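Local coordinates for protein AvrA (Salmonella typhimurium, PDB 6BE0) that probably transfers acetyl groups from acetyl-CoA to serine and threonine residues of target proteins, as a bacterial effector of the YopJ family that binds inositol hexakisphosphate, at residues T67-Q78 against R292-L300; D229-Y237 against R245-A256. All blocks are in the same frame, centred on the assembly; numbering follows the deposited sequence.

Contact 1. Residues T67-Q78 against R292-L300; sequences TDLEMMPFLVAQ and RIAEYKSLL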
loop_
_atom_site.group_PDB
_atom_site.type_symbol
_atom_site.label_atom_id
_atom_site.label_comp_id
_atom_site.label_asym_id
_atom_site.label_seq_id
_atom_site.Cartn_x
_atom_site.Cartn_y
_atom_site.Cartn_z
ATOM N N THR A 67 11.580 -6.740 10.376
ATOM C CA THR A 67 10.620 -7.678 10.944
ATOM C C THR A 67 9.425 -7.842 10.006
ATOM O O THR A 67 8.953 -8.957 9.787
ATOM C CB THR A 67 10.133 -7.228 12.335
ATOM O OG1 THR A 67 11.259 -7.074 13.208
ATOM C CG2 THR A 67 9.170 -8.254 12.931
ATOM N N ASP A 68 8.944 -6.732 9.453
ATOM C CA ASP A 68 7.863 -6.779 8.473
ATOM C C ASP A 68 8.233 -7.697 7.314
ATOM O O ASP A 68 7.430 -8.529 6.895
ATOM C CB ASP A 68 7.539 -5.380 7.943
ATOM C CG ASP A 68 6.768 -4.536 8.941
ATOM O OD1 ASP A 68 6.253 -5.089 9.937
ATOM O OD2 ASP A 68 6.666 -3.311 8.716
ATOM N N LEU A 69 9.454 -7.546 6.807
ATOM C CA LEU A 69 9.934 -8.382 5.712
ATOM C C LEU A 69 9.869 -9.858 6.088
ATOM O O LEU A 69 9.386 -10.683 5.312
ATOM C CB LEU A 69 11.368 -8.010 5.330
ATOM C CG LEU A 69 11.923 -8.757 4.112
ATOM C CD1 LEU A 69 11.227 -8.302 2.836
ATOM C CD2 LEU A 69 13.429 -8.582 3.997
ATOM N N GLU A 70 10.355 -10.183 7.281
ATOM C CA GLU A 70 10.379 -11.566 7.749
ATOM C C GLU A 70 8.972 -12.138 7.900
ATOM O O GLU A 70 8.730 -13.302 7.582
ATOM C CB GLU A 70 11.122 -11.665 9.084
ATOM C CG GLU A 70 12.620 -11.414 8.984
ATOM C CD GLU A 70 13.310 -11.439 10.336
ATOM O OE1 GLU A 70 12.854 -12.189 11.226
ATOM O OE2 GLU A 70 14.306 -10.705 10.508
ATOM N N MET A 71 8.048 -11.313 8.384
ATOM C CA MET A 71 6.682 -11.754 8.643
ATOM C C MET A 71 5.822 -11.787 7.383
ATOM O O MET A 71 4.760 -12.410 7.369
ATOM C CB MET A 71 6.014 -10.836 9.671
ATOM C CG MET A 71 6.652 -10.846 11.050
ATOM S SD MET A 71 6.825 -12.494 11.756
ATOM C CE MET A 71 5.134 -13.079 11.679
ATOM N N MET A 72 6.282 -11.121 6.328
ATOM C CA MET A 72 5.433 -10.849 5.169
ATOM C C MET A 72 4.860 -12.105 4.503
ATOM O O MET A 72 3.684 -12.118 4.144
ATOM C CB MET A 72 6.205 -10.031 4.131
ATOM C CG MET A 72 5.311 -9.318 3.126
ATOM S SD MET A 72 4.094 -8.238 3.910
ATOM C CE MET A 72 5.155 -7.018 4.675
ATOM N N PRO A 73 5.679 -13.159 4.325
ATOM C CA PRO A 73 5.130 -14.381 3.724
ATOM C C PRO A 73 3.906 -14.906 4.468
ATOM O O PRO A 73 2.936 -15.331 3.839
ATOM C CB PRO A 73 6.294 -15.371 3.823
ATOM C CG PRO A 73 7.507 -14.524 3.841
ATOM C CD PRO A 73 7.122 -13.284 4.592
ATOM N N PHE A 74 3.956 -14.866 5.796
ATOM C CA PHE A 74 2.837 -15.306 6.618
ATOM C C PHE A 74 1.676 -14.324 6.523
ATOM O O PHE A 74 0.513 -14.722 6.473
ATOM C CB PHE A 74 3.270 -15.459 8.076
ATOM C CG PHE A 74 4.480 -16.328 8.258
ATOM C CD1 PHE A 74 4.375 -17.705 8.179
ATOM C CD2 PHE A 74 5.719 -15.769 8.515
ATOM C CE1 PHE A 74 5.484 -18.507 8.347
ATOM C CE2 PHE A 74 6.832 -16.568 8.684
ATOM C CZ PHE A 74 6.713 -17.940 8.600
ATOM N N LEU A 75 1.999 -13.036 6.502
ATOM C CA LEU A 75 0.984 -11.993 6.431
ATOM C C LEU A 75 0.244 -12.041 5.099
ATOM O O LEU A 75 -0.961 -11.799 5.034
ATOM C CB LEU A 75 1.623 -10.619 6.638
ATOM C CG LEU A 75 2.173 -10.364 8.045
ATOM C CD1 LEU A 75 2.943 -9.052 8.104
ATOM C CD2 LEU A 75 1.046 -10.363 9.068
ATOM N N VAL A 76 0.973 -12.360 4.036
ATOM C CA VAL A 76 0.378 -12.481 2.713
ATOM C C VAL A 76 -0.489 -13.736 2.635
ATOM O O VAL A 76 -1.594 -13.702 2.093
ATOM C CB VAL A 76 1.464 -12.511 1.617
ATOM C CG1 VAL A 76 0.876 -12.907 0.263
ATOM C CG2 VAL A 76 2.141 -11.153 1.522
ATOM N N ALA A 77 0.016 -14.840 3.179
ATOM C CA ALA A 77 -0.748 -16.082 3.236
ATOM C C ALA A 77 -2.038 -15.878 4.029
ATOM O O ALA A 77 -3.091 -16.407 3.677
ATOM C CB ALA A 77 0.084 -17.191 3.856
ATOM N N GLN A 78 -1.939 -15.101 5.100
ATOM C CA GLN A 78 -3.090 -14.782 5.935
ATOM C C GLN A 78 -4.131 -13.981 5.159
ATOM O O GLN A 78 -5.327 -14.260 5.234
ATOM C CB GLN A 78 -2.643 -14.003 7.174
ATOM C CG GLN A 78 -3.781 -13.515 8.050
ATOM C CD GLN A 78 -3.300 -13.008 9.395
ATOM O OE1 GLN A 78 -3.392 -13.710 10.404
ATOM N NE2 GLN A 78 -2.783 -11.783 9.418
ATOM N N ARG A 292 0.103 -2.953 12.362
ATOM C CA ARG A 292 1.130 -3.989 12.413
ATOM C C ARG A 292 0.823 -4.967 13.540
ATOM O O ARG A 292 0.928 -6.183 13.369
ATOM C CB ARG A 292 2.523 -3.381 12.615
ATOM C CG ARG A 292 3.619 -4.428 12.803
ATOM C CD ARG A 292 4.992 -3.814 13.025
ATOM N NE ARG A 292 5.488 -3.110 11.843
ATOM C CZ ARG A 292 5.523 -1.788 11.699
ATOM N NH1 ARG A 292 5.093 -0.979 12.662
ATOM N NH2 ARG A 292 5.999 -1.266 10.578
ATOM N N ILE A 293 0.445 -4.422 14.692
ATOM C CA ILE A 293 0.139 -5.232 15.865
ATOM C C ILE A 293 -1.069 -6.128 15.601
ATOM O O ILE A 293 -1.067 -7.306 15.957
ATOM C CB ILE A 293 -0.121 -4.343 17.101
ATOM C CG1 ILE A 293 1.150 -3.560 17.450
ATOM C CG2 ILE A 293 -0.571 -5.189 18.293
ATOM C CD1 ILE A 293 0.965 -2.521 18.534
ATOM N N ALA A 294 -2.097 -5.563 14.978
ATOM C CA ALA A 294 -3.284 -6.328 14.619
ATOM C C ALA A 294 -2.915 -7.472 13.685
ATOM O O ALA A 294 -3.315 -8.618 13.896
ATOM C CB ALA A 294 -4.320 -5.428 13.966
ATOM N N GLU A 295 -2.143 -7.145 12.655
ATOM C CA GLU A 295 -1.707 -8.120 11.664
ATOM C C GLU A 295 -0.915 -9.261 12.301
ATOM O O GLU A 295 -1.133 -10.429 11.982
ATOM C CB GLU A 295 -0.868 -7.428 10.591
ATOM C CG GLU A 295 -1.677 -6.567 9.629
ATOM C CD GLU A 295 -2.339 -7.376 8.526
ATOM O OE1 GLU A 295 -2.477 -8.608 8.680
ATOM O OE2 GLU A 295 -2.717 -6.776 7.499
ATOM N N TYR A 296 0.001 -8.919 13.203
ATOM C CA TYR A 296 0.806 -9.925 13.890
ATOM C C TYR A 296 -0.057 -10.801 14.794
ATOM O O TYR A 296 0.088 -12.024 14.809
ATOM C CB TYR A 296 1.911 -9.269 14.722
ATOM C CG TYR A 296 3.057 -8.676 13.926
ATOM C CD1 TYR A 296 2.965 -8.489 12.551
ATOM C CD2 TYR A 296 4.240 -8.313 14.554
ATOM C CE1 TYR A 296 4.015 -7.950 11.832
ATOM C CE2 TYR A 296 5.295 -7.775 13.842
ATOM C CZ TYR A 296 5.178 -7.595 12.483
ATOM O OH TYR A 296 6.230 -7.059 11.779
ATOM N N LYS A 297 -0.947 -10.169 15.553
ATOM C CA LYS A 297 -1.801 -10.892 16.490
ATOM C C LYS A 297 -2.692 -11.900 15.772
ATOM O O LYS A 297 -3.007 -12.957 16.318
ATOM C CB LYS A 297 -2.664 -9.917 17.294
ATOM C CG LYS A 297 -1.935 -9.235 18.443
ATOM C CD LYS A 297 -2.887 -8.379 19.263
ATOM C CE LYS A 297 -2.190 -7.731 20.446
ATOM N NZ LYS A 297 -3.142 -6.941 21.273
ATOM N N SER A 298 -3.094 -11.572 14.548
ATOM C CA SER A 298 -3.957 -12.455 13.769
ATOM C C SER A 298 -3.256 -13.771 13.446
ATOM O O SER A 298 -3.899 -14.815 13.345
ATOM C CB SER A 298 -4.399 -11.770 12.473
ATOM O OG SER A 298 -5.161 -10.607 12.742
ATOM N N LEU A 299 -1.937 -13.719 13.283
ATOM C CA LEU A 299 -1.157 -14.921 13.006
ATOM C C LEU A 299 -1.135 -15.847 14.219
ATOM O O LEU A 299 -1.001 -17.063 14.079
ATOM C CB LEU A 299 0.273 -14.557 12.599
ATOM C CG LEU A 299 0.433 -13.787 11.286
ATOM C CD1 LEU A 299 1.873 -13.329 11.115
ATOM C CD2 LEU A 299 -0.000 -14.634 10.098
ATOM N N LEU A 300 -1.270 -15.264 15.405
ATOM C CA LEU A 300 -1.272 -16.034 16.643
ATOM C C LEU A 300 -2.633 -16.673 16.905
ATOM O O LEU A 300 -2.715 -17.728 17.532
ATOM C CB LEU A 300 -0.879 -15.146 17.825
ATOM C CG LEU A 300 0.503 -14.498 17.727
ATOM C CD1 LEU A 300 0.731 -13.533 18.881
ATOM C CD2 LEU A 300 1.594 -15.557 17.694
HETATM O O HOH W 1 -2.651 -10.438 6.544
#

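Contact 2. Residues D229-Y237 against R245-A256; sequences DRYLPVSFY and RLNEYVEANPAA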
loop_
_atom_site.group_PDB
_atom_site.type_symbol
_atom_site.label_atom_id
_atom_site.label_comp_id
_atom_site.label_asym_id
_atom_site.label_seq_id
_atom_site.Cartn_x
_atom_site.Cartn_y
_atom_site.Cartn_z
ATOM N N ASP A 229 -5.863 11.754 -5.537
ATOM C CA ASP A 229 -6.998 11.969 -4.643
ATOM C C ASP A 229 -8.321 12.013 -5.406
ATOM O O ASP A 229 -9.375 11.706 -4.849
ATOM C CB ASP A 229 -6.817 13.266 -3.845
ATOM C CG ASP A 229 -5.677 13.185 -2.842
ATOM O OD1 ASP A 229 -5.232 12.061 -2.524
ATOM O OD2 ASP A 229 -5.229 14.248 -2.362
ATOM N N ARG A 230 -8.261 12.390 -6.678
ATOM C CA ARG A 230 -9.461 12.477 -7.506
ATOM C C ARG A 230 -9.902 11.103 -8.003
ATOM O O ARG A 230 -11.044 10.929 -8.429
ATOM C CB ARG A 230 -9.219 13.403 -8.698
ATOM C CG ARG A 230 -8.728 14.790 -8.323
ATOM C CD ARG A 230 -8.406 15.609 -9.559
ATOM N NE ARG A 230 -7.655 16.819 -9.230
ATOM C CZ ARG A 230 -7.091 17.621 -10.128
ATOM N NH1 ARG A 230 -7.184 17.348 -11.425
ATOM N NH2 ARG A 230 -6.426 18.698 -9.728
ATOM N N TYR A 231 -8.994 10.132 -7.943
ATOM C CA TYR A 231 -9.263 8.786 -8.443
ATOM C C TYR A 231 -9.636 7.810 -7.331
ATOM O O TYR A 231 -10.566 7.015 -7.480
ATOM C CB TYR A 231 -8.041 8.240 -9.189
ATOM C CG TYR A 231 -7.891 8.737 -10.611
ATOM C CD1 TYR A 231 -8.623 8.170 -11.646
ATOM C CD2 TYR A 231 -7.005 9.759 -10.921
ATOM C CE1 TYR A 231 -8.485 8.615 -12.946
ATOM C CE2 TYR A 231 -6.860 10.211 -12.219
ATOM C CZ TYR A 231 -7.602 9.635 -13.228
ATOM O OH TYR A 231 -7.457 10.081 -14.522
ATOM N N LEU A 232 -8.910 7.874 -6.220
ATOM C CA LEU A 232 -8.956 6.817 -5.214
ATOM C C LEU A 232 -10.019 7.047 -4.138
ATOM O O LEU A 232 -10.324 8.190 -3.795
ATOM C CB LEU A 232 -7.579 6.673 -4.565
ATOM C CG LEU A 232 -6.446 6.414 -5.562
ATOM C CD1 LEU A 232 -5.095 6.381 -4.861
ATOM C CD2 LEU A 232 -6.681 5.117 -6.328
ATOM N N PRO A 233 -10.583 5.950 -3.602
ATOM C CA PRO A 233 -11.656 6.022 -2.604
ATOM C C PRO A 233 -11.145 6.323 -1.197
ATOM O O PRO A 233 -9.937 6.309 -0.961
ATOM C CB PRO A 233 -12.280 4.630 -2.675
ATOM C CG PRO A 233 -11.143 3.743 -3.026
ATOM C CD PRO A 233 -10.253 4.552 -3.937
ATOM N N VAL A 234 -12.071 6.578 -0.278
ATOM C CA VAL A 234 -11.739 7.027 1.071
ATOM C C VAL A 234 -10.967 5.975 1.866
ATOM O O VAL A 234 -10.100 6.311 2.672
ATOM C CB VAL A 234 -13.017 7.403 1.857
ATOM C CG1 VAL A 234 -12.669 7.957 3.234
ATOM C CG2 VAL A 234 -13.847 8.414 1.074
ATOM N N SER A 235 -11.283 4.706 1.631
ATOM C CA SER A 235 -10.721 3.611 2.417
ATOM C C SER A 235 -9.199 3.511 2.306
ATOM O O SER A 235 -8.554 2.855 3.124
ATOM C CB SER A 235 -11.353 2.286 1.990
ATOM O OG SER A 235 -11.094 2.015 0.626
ATOM N N PHE A 236 -8.629 4.161 1.297
ATOM C CA PHE A 236 -7.183 4.151 1.095
ATOM C C PHE A 236 -6.453 5.068 2.074
ATOM O O PHE A 236 -5.252 4.918 2.296
ATOM C CB PHE A 236 -6.851 4.565 -0.340
ATOM C CG PHE A 236 -6.952 3.445 -1.335
ATOM C CD1 PHE A 236 -8.069 2.629 -1.368
ATOM C CD2 PHE A 236 -5.934 3.217 -2.245
ATOM C CE1 PHE A 236 -8.164 1.599 -2.282
ATOM C CE2 PHE A 236 -6.025 2.190 -3.162
ATOM C CZ PHE A 236 -7.141 1.380 -3.181
ATOM N N TYR A 237 -7.186 6.011 2.660
ATOM C CA TYR A 237 -6.588 7.079 3.459
ATOM C C TYR A 237 -6.835 6.931 4.956
ATOM O O TYR A 237 -6.660 7.883 5.715
ATOM C CB TYR A 237 -7.124 8.429 2.987
ATOM C CG TYR A 237 -6.786 8.726 1.551
ATOM C CD1 TYR A 237 -5.741 9.579 1.228
ATOM C CD2 TYR A 237 -7.500 8.140 0.516
ATOM C CE1 TYR A 237 -5.423 9.848 -0.086
ATOM C CE2 TYR A 237 -7.188 8.402 -0.801
ATOM C CZ TYR A 237 -6.150 9.257 -1.097
ATOM O OH TYR A 237 -5.836 9.523 -2.409
ATOM N N ARG A 245 -2.732 16.422 5.274
ATOM C CA ARG A 245 -2.864 15.535 4.123
ATOM C C ARG A 245 -4.307 15.071 3.944
ATOM O O ARG A 245 -4.791 14.938 2.820
ATOM C CB ARG A 245 -1.938 14.326 4.275
ATOM C CG ARG A 245 -1.973 13.345 3.112
ATOM C CD ARG A 245 -1.472 13.957 1.812
ATOM N NE ARG A 245 -1.681 13.053 0.682
ATOM C CZ ARG A 245 -2.801 12.986 -0.033
ATOM N NH1 ARG A 245 -3.831 13.775 0.249
ATOM N NH2 ARG A 245 -2.893 12.129 -1.039
ATOM N N LEU A 246 -4.986 14.819 5.059
ATOM C CA LEU A 246 -6.391 14.436 5.019
ATOM C C LEU A 246 -7.254 15.606 4.559
ATOM O O LEU A 246 -8.214 15.419 3.813
ATOM C CB LEU A 246 -6.862 13.946 6.390
ATOM C CG LEU A 246 -6.421 12.544 6.820
ATOM C CD1 LEU A 246 -6.890 12.263 8.239
ATOM C CD2 LEU A 246 -6.952 11.479 5.871
ATOM N N ASN A 247 -6.911 16.811 5.008
ATOM C CA ASN A 247 -7.629 18.011 4.589
ATOM C C ASN A 247 -7.521 18.221 3.084
ATOM O O ASN A 247 -8.418 18.784 2.461
ATOM C CB ASN A 247 -7.100 19.249 5.314
ATOM C CG ASN A 247 -7.298 19.181 6.814
ATOM O OD1 ASN A 247 -8.102 18.395 7.313
ATOM N ND2 ASN A 247 -6.566 20.016 7.543
ATOM N N GLU A 248 -6.415 17.773 2.504
ATOM C CA GLU A 248 -6.207 17.900 1.069
ATOM C C GLU A 248 -7.061 16.895 0.305
ATOM O O GLU A 248 -7.497 17.164 -0.814
ATOM C CB GLU A 248 -4.729 17.710 0.724
ATOM C CG GLU A 248 -3.835 18.834 1.225
ATOM C CD GLU A 248 -2.359 18.503 1.114
ATOM O OE1 GLU A 248 -2.020 17.512 0.429
ATOM O OE2 GLU A 248 -1.542 19.235 1.715
ATOM N N TYR A 249 -7.303 15.739 0.915
ATOM C CA TYR A 249 -8.105 14.705 0.274
ATOM C C TYR A 249 -9.590 15.059 0.281
ATOM O O TYR A 249 -10.277 14.889 -0.726
ATOM C CB TYR A 249 -7.895 13.351 0.954
ATOM C CG TYR A 249 -8.769 12.263 0.366
ATOM C CD1 TYR A 249 -8.497 11.730 -0.886
ATOM C CD2 TYR A 249 -9.870 11.778 1.057
ATOM C CE1 TYR A 249 -9.293 10.747 -1.432
ATOM C CE2 TYR A 249 -10.673 10.793 0.518
ATOM C CZ TYR A 249 -10.378 10.280 -0.727
ATOM O OH TYR A 249 -11.174 9.297 -1.267
ATOM N N VAL A 250 -10.082 15.547 1.416
ATOM C CA VAL A 250 -11.497 15.888 1.547
ATOM C C VAL A 250 -11.857 17.126 0.729
ATOM O O VAL A 250 -13.021 17.338 0.397
ATOM C CB VAL A 250 -11.888 16.136 3.016
ATOM C CG1 VAL A 250 -11.698 14.871 3.839
ATOM C CG2 VAL A 250 -11.078 17.278 3.594
ATOM N N GLU A 251 -10.861 17.948 0.414
ATOM C CA GLU A 251 -11.086 19.102 -0.446
ATOM C C GLU A 251 -11.368 18.633 -1.868
ATOM O O GLU A 251 -12.035 19.323 -2.639
ATOM C CB GLU A 251 -9.885 20.049 -0.418
ATOM C CG GLU A 251 -9.881 20.999 0.774
ATOM C CD GLU A 251 -8.621 21.838 0.851
ATOM O OE1 GLU A 251 -7.968 22.029 -0.197
ATOM O OE2 GLU A 251 -8.284 22.307 1.960
ATOM N N ALA A 252 -10.858 17.451 -2.202
ATOM C CA ALA A 252 -11.127 16.823 -3.491
ATOM C C ALA A 252 -12.338 15.896 -3.403
ATOM O O ALA A 252 -12.885 15.478 -4.424
ATOM C CB ALA A 252 -9.905 16.054 -3.966
ATOM N N ASN A 253 -12.743 15.577 -2.176
ATOM C CA ASN A 253 -13.890 14.708 -1.927
ATOM C C ASN A 253 -14.659 15.171 -0.691
ATOM O O ASN A 253 -14.536 14.567 0.373
ATOM C CB ASN A 253 -13.438 13.255 -1.746
ATOM C CG ASN A 253 -12.609 12.751 -2.910
ATOM O OD1 ASN A 253 -11.397 12.956 -2.958
ATOM N ND2 ASN A 253 -13.261 12.079 -3.854
ATOM N N PRO A 254 -15.446 16.254 -0.826
ATOM C CA PRO A 254 -16.164 16.891 0.289
ATOM C C PRO A 254 -16.861 15.914 1.236
ATOM O O PRO A 254 -16.863 16.133 2.448
ATOM C CB PRO A 254 -17.195 17.768 -0.424
ATOM C CG PRO A 254 -16.545 18.130 -1.705
ATOM C CD PRO A 254 -15.704 16.944 -2.104
ATOM N N ALA A 255 -17.441 14.852 0.687
ATOM C CA ALA A 255 -18.208 13.900 1.481
ATOM C C ALA A 255 -17.308 12.983 2.308
ATOM O O ALA A 255 -17.754 12.396 3.294
ATOM C CB ALA A 255 -19.106 13.071 0.575
ATOM N N ALA A 256 -16.047 12.868 1.904
ATOM C CA ALA A 256 -15.111 11.943 2.540
ATOM C C ALA A 256 -14.910 12.245 4.024
ATOM O O ALA A 256 -14.603 11.348 4.811
ATOM C CB ALA A 256 -13.774 11.978 1.820
#

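Contact 1. Residues T67-Q78 against R292-L300
Leu-299 enters the flank of helix 65-82 as a knob in the hole formed by Met-71, Phe-74, Leu-75 and Gln-78. Its two methyls divide the work: CD1 meets Met-71 CE and Leu-75 CD2, while CD2 lies against Phe-74 CB and the Gln-78 amide. One turn before Leu-299 on helix 287-300, Tyr-296 is a second knob, set among Thr-67, Asp-68, Met-71 and Leu-75. Leu-75 CD1 reaches the edge of its ring, whereas Met-71 makes an off-centre CH-pi contact through CG, with Met-71 SD above the ring face but distant at 5.3 Å from the Tyr-296 centroid. Tyr-296 OH donates to Asp-68 OD1 over 2.7 Å, nearly along the C-O axis, with the ring almost perpendicular to the carboxylate. Asp-68 is also gripped side-on by Arg-292: Arg-292 NE bonds Asp-68 OD1 at 2.9 Å and Arg-292 NH2 bonds Asp-68 OD2 at 2.8 Å, the two flat groups only 12° from coplanar. Two donors thus fix OD1, and Glu-185 is a further salt-bridge partner of Arg-292 NH2. At the other end Gln-78, extended with CG anti to its backbone N (chi1 175°), spans the gap so that NE2 makes weak hydrogen bonds to Glu-295 O and OE1. A water donating to Leu-75 O and Glu-295 OE1 also accepts from NE2. Glu-295 pairs through OE2 with Lys-195, which binds inositol hexakisphosphate. With segment axes 10.2 Å apart and crossing at 72°, this is knobs-into-holes packing of two steeply crossed helices, bordered by the inositol hexakisphosphate site.

Contact 2. Residues D229-Y237 against R245-A256
Tyr-249 and Tyr-237 stack face to face, their ring centroids 3.9 Å apart and their planes inclined by 25°. Tyr-249 CE1 lies over the Tyr-237 ring close to CE2, and the long directions of the two side chains cross at about a right angle. CG of Tyr-249 is anti to the backbone N (chi1 177°), which sends the phenol from the helix to the loop, where Tyr-249 OH donates to Leu-232 O at 2.9 Å. Beside the stack, Asp-229 receives Arg-245 end-on. Arg-245 NH2 donates to Asp-229 OD1 over 2.8 Å, almost straight and to the syn lone pair; the bond from Arg-245 NH1 to Asp-229 OD2 is 3.0 Å and more bent, its acceptor tilted out of the guanidinium plane. Tyr-237 OH donates to the anti lone pair of Asp-229 OD1 at 2.6 Å, so the same oxygen ties the stack to the salt bridge. These bonds join the loop after helix 225-228, with its short 3-10 turn at 234-236, to helix 243-252, beside the coenzyme A pocket. Apolar contacts extend the interface: Val-234 CG2 meets Ala-256 CB at 3.6 Å, and Leu-246 CD2 lies against Tyr-237 CB. Further out, Leu-177 O accepts a hydrogen bond from Arg-245 NH2, helping to position the guanidinium, and the Arg-245 side chain touches Arg-181, a coenzyme A-binding residue. Leu-268 of helix 268-273 packs against both Val-234 and Leu-246.

In the fold
From the N terminus the chain passes through helix 40-55 to residues 67-78 in helix 65-82, the first partner of contact 1. It then runs through the five-stranded mixed sheet, with helix 151-164 before its last strand, then helices 186-199 and 205-212 before reaching 229-237. Contact 2 closes a short loop there, as the chain returns after only seven residues at 245-256. Helix 268-273 and a small two-stranded sheet follow, and residues 292-300 of helix 287-300 finally close the long loop of contact 1. Contact 2 therefore lies wholly within that loop. The two centres are 28 Å apart, on opposite sides of the chain's centre: contact 1 joins an early helix to the C-terminal helix, contact 2 neighbouring elements near coenzyme A.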